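Local coordinates for siderophore-interacting protein (Aeromonas hydrophila, PDB 6K2L) that binds flavin-adenine dinucleotide and, as in other siderophore-interacting proteins, probably reduces ferric siderophores so that their iron can be released, at residues Ala136-Met141 / Asp161-Ile166. The protein carries 1 engineered substitution. Numbering follows the deposited sequence.
Sequences ASHYYM and DARGHI
Tyr139 lies opposite Gly164 and Tyr140 opposite His165 in a parallel strand pairing between neighbours inside the five-stranded sheet of the NAD-ferredoxin-like domain. Strands 138-144 and 163-170 are the two strands of a beta-alpha-beta unit, with helix 148-155 between them in sequence. Four backbone hydrogen bonds tie them. Arg163 N donates to Ser137 O, and Tyr139 N donates to Arg163 O at 2.7 Å; two residues on, His165 N gives to Tyr139 O, and Met141 N reaches His165 O at 3.0 Å. At the start of the pair a water donates both to Ser137 O and to Asp161 O, bridging the two segments just before their strands begin. Gly164 CA lies 3.0 Å from Tyr139 O in a CA-H...O contact; that oxygen and the carbonyl O of Arg163 crowd the place where a CB would stand.

On one face, the Tyr140 and His165 rings lie side by side, rim to rim, with planes 24° apart and Tyr140 CE1 3.4 Å from His165 CD2. In both, CG stands beside the backbone N (chi1 -54° and -50°), which sends the rings the same way toward Phe204 of helix 198-205. Tyr140 OH is held by Glu210 N. On this face too, His138 CD2 lies 3.9 Å from Arg163 CB, the two side chains pointing the same way. Across the sheet, Ala162 CB meets the edge of the Tyr139 ring, 3.8 Å from CE2, while the hydroxyl of Tyr139 bonds to Gln134 O. Farther along, Met141 CB packs on Ile166 CG1 at 3.9 Å.

Main-chain bonds thus set the register, ring and aliphatic contacts add to it on both faces, and backbone groups outside the two segments satisfy the tyrosine hydroxyls.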
loop_
_atom_site.group_PDB
_atom_site.type_symbol
_atom_site.label_atom_id
_atom_site.label_comp_id
_atom_site.label_asym_id
_atom_site.label_seq_id
_atom_site.Cartn_x
_atom_site.Cartn_y
_atom_site.Cartn_z
ATOM N N ALA A 136 13.589 -4.762 -4.547
ATOM C CA ALA A 136 14.479 -5.852 -4.909
ATOM C C ALA A 136 13.909 -6.529 -6.147
ATOM O O ALA A 136 12.763 -6.299 -6.534
ATOM C CB ALA A 136 14.650 -6.859 -3.766
ATOM N N SER A 137 14.723 -7.361 -6.772
ATOM C CA SER A 137 14.215 -8.169 -7.858
ATOM C C SER A 137 13.836 -9.572 -7.407
ATOM O O SER A 137 12.933 -10.175 -7.998
ATOM C CB SER A 137 15.246 -8.228 -8.990
ATOM O OG SER A 137 16.082 -9.352 -8.852
ATOM N N HIS A 138 14.470 -10.085 -6.357
ATOM C CA HIS A 138 14.160 -11.391 -5.801
ATOM C C HIS A 138 13.677 -11.236 -4.361
ATOM O O HIS A 138 14.183 -10.395 -3.611
ATOM C CB HIS A 138 15.383 -12.284 -5.888
ATOM C CG HIS A 138 15.707 -12.692 -7.292
ATOM N ND1 HIS A 138 16.443 -11.895 -8.146
ATOM C CD2 HIS A 138 15.386 -13.805 -7.995
ATOM C CE1 HIS A 138 16.542 -12.489 -9.320
ATOM N NE2 HIS A 138 15.921 -13.655 -9.252
ATOM N N TYR A 139 12.677 -12.030 -3.986
ATOM C CA TYR A 139 12.064 -11.974 -2.660
ATOM C C TYR A 139 11.937 -13.380 -2.082
ATOM O O TYR A 139 11.356 -14.271 -2.712
ATOM C CB TYR A 139 10.686 -11.326 -2.718
ATOM C CG TYR A 139 10.700 -9.858 -2.996
ATOM C CD1 TYR A 139 11.014 -8.945 -1.998
ATOM C CD2 TYR A 139 10.372 -9.379 -4.263
ATOM C CE1 TYR A 139 11.018 -7.594 -2.256
ATOM C CE2 TYR A 139 10.379 -8.024 -4.555
ATOM C CZ TYR A 139 10.698 -7.128 -3.550
ATOM O OH TYR A 139 10.676 -5.769 -3.830
ATOM N N TYR A 140 12.450 -13.579 -0.879
ATOM C CA TYR A 140 12.422 -14.891 -0.239
ATOM C C TYR A 140 11.857 -14.719 1.156
ATOM O O TYR A 140 12.521 -14.133 2.019
ATOM C CB TYR A 140 13.816 -15.507 -0.175
ATOM C CG TYR A 140 14.488 -15.579 -1.510
ATOM C CD1 TYR A 140 14.157 -16.570 -2.426
ATOM C CD2 TYR A 140 15.435 -14.634 -1.871
ATOM C CE1 TYR A 140 14.785 -16.634 -3.668
ATOM C CE2 TYR A 140 16.054 -14.683 -3.087
ATOM C CZ TYR A 140 15.727 -15.668 -3.989
ATOM O OH TYR A 140 16.377 -15.663 -5.191
ATOM N N MET A 141 10.667 -15.277 1.392
ATOM C CA MET A 141 9.860 -14.912 2.540
ATOM C C MET A 141 9.382 -16.197 3.215
ATOM O O MET A 141 8.943 -17.125 2.535
ATOM C CB MET A 141 8.690 -14.052 2.060
ATOM C CG MET A 141 9.107 -12.651 1.495
ATOM S SD MET A 141 7.640 -11.628 1.318
ATOM C CE MET A 141 7.963 -10.714 -0.236
ATOM N N ASP A 161 6.850 -8.113 -12.192
ATOM C CA ASP A 161 8.032 -8.891 -12.561
ATOM C C ASP A 161 8.900 -9.314 -11.365
ATOM O O ASP A 161 9.983 -9.882 -11.574
ATOM C CB ASP A 161 8.896 -8.109 -13.556
ATOM C CG ASP A 161 9.315 -6.745 -13.018
ATOM O OD1 ASP A 161 8.732 -6.297 -11.997
ATOM O OD2 ASP A 161 10.210 -6.109 -13.628
ATOM N N ALA A 162 8.466 -9.052 -10.131
ATOM C CA ALA A 162 9.199 -9.559 -8.981
ATOM C C ALA A 162 9.292 -11.078 -9.041
ATOM O O ALA A 162 8.454 -11.751 -9.651
ATOM C CB ALA A 162 8.529 -9.136 -7.684
ATOM N N ARG A 163 10.343 -11.616 -8.430
ATOM C CA ARG A 163 10.585 -13.051 -8.428
ATOM C C ARG A 163 10.904 -13.509 -7.015
ATOM O O ARG A 163 11.260 -12.715 -6.149
ATOM C CB ARG A 163 11.731 -13.424 -9.359
ATOM C CG ARG A 163 11.425 -13.112 -10.796
ATOM C CD ARG A 163 12.254 -13.958 -11.725
ATOM N NE ARG A 163 11.775 -15.340 -11.795
ATOM C CZ ARG A 163 10.755 -15.761 -12.546
ATOM N NH1 ARG A 163 10.077 -14.902 -13.309
ATOM N NH2 ARG A 163 10.427 -17.053 -12.540
ATOM N N GLY A 164 10.778 -14.795 -6.785
ATOM C CA GLY A 164 11.249 -15.342 -5.541
ATOM C C GLY A 164 10.450 -16.551 -5.119
ATOM O O GLY A 164 9.811 -17.223 -5.923
ATOM N N HIS A 165 10.501 -16.826 -3.820
ATOM C CA HIS A 165 9.812 -17.957 -3.232
ATOM C C HIS A 165 9.279 -17.553 -1.870
ATOM O O HIS A 165 9.952 -16.844 -1.108
ATOM C CB HIS A 165 10.737 -19.168 -3.078
ATOM C CG HIS A 165 11.501 -19.522 -4.322
ATOM N ND1 HIS A 165 10.991 -20.348 -5.301
ATOM C CD2 HIS A 165 12.748 -19.183 -4.732
ATOM C CE1 HIS A 165 11.884 -20.496 -6.261
ATOM N NE2 HIS A 165 12.965 -19.810 -5.933
ATOM N N ILE A 166 8.076 -18.031 -1.568
ATOM C CA ILE A 166 7.418 -17.852 -0.288
ATOM C C ILE A 166 6.995 -19.227 0.220
ATOM O O ILE A 166 6.413 -20.021 -0.531
ATOM C CB ILE A 166 6.206 -16.906 -0.425
ATOM C CG1 ILE A 166 6.686 -15.544 -0.924
ATOM C CG2 ILE A 166 5.446 -16.798 0.902
ATOM C CD1 ILE A 166 5.583 -14.618 -1.282
HETATM O O HOH W 1 12.610 -9.835 -10.776
#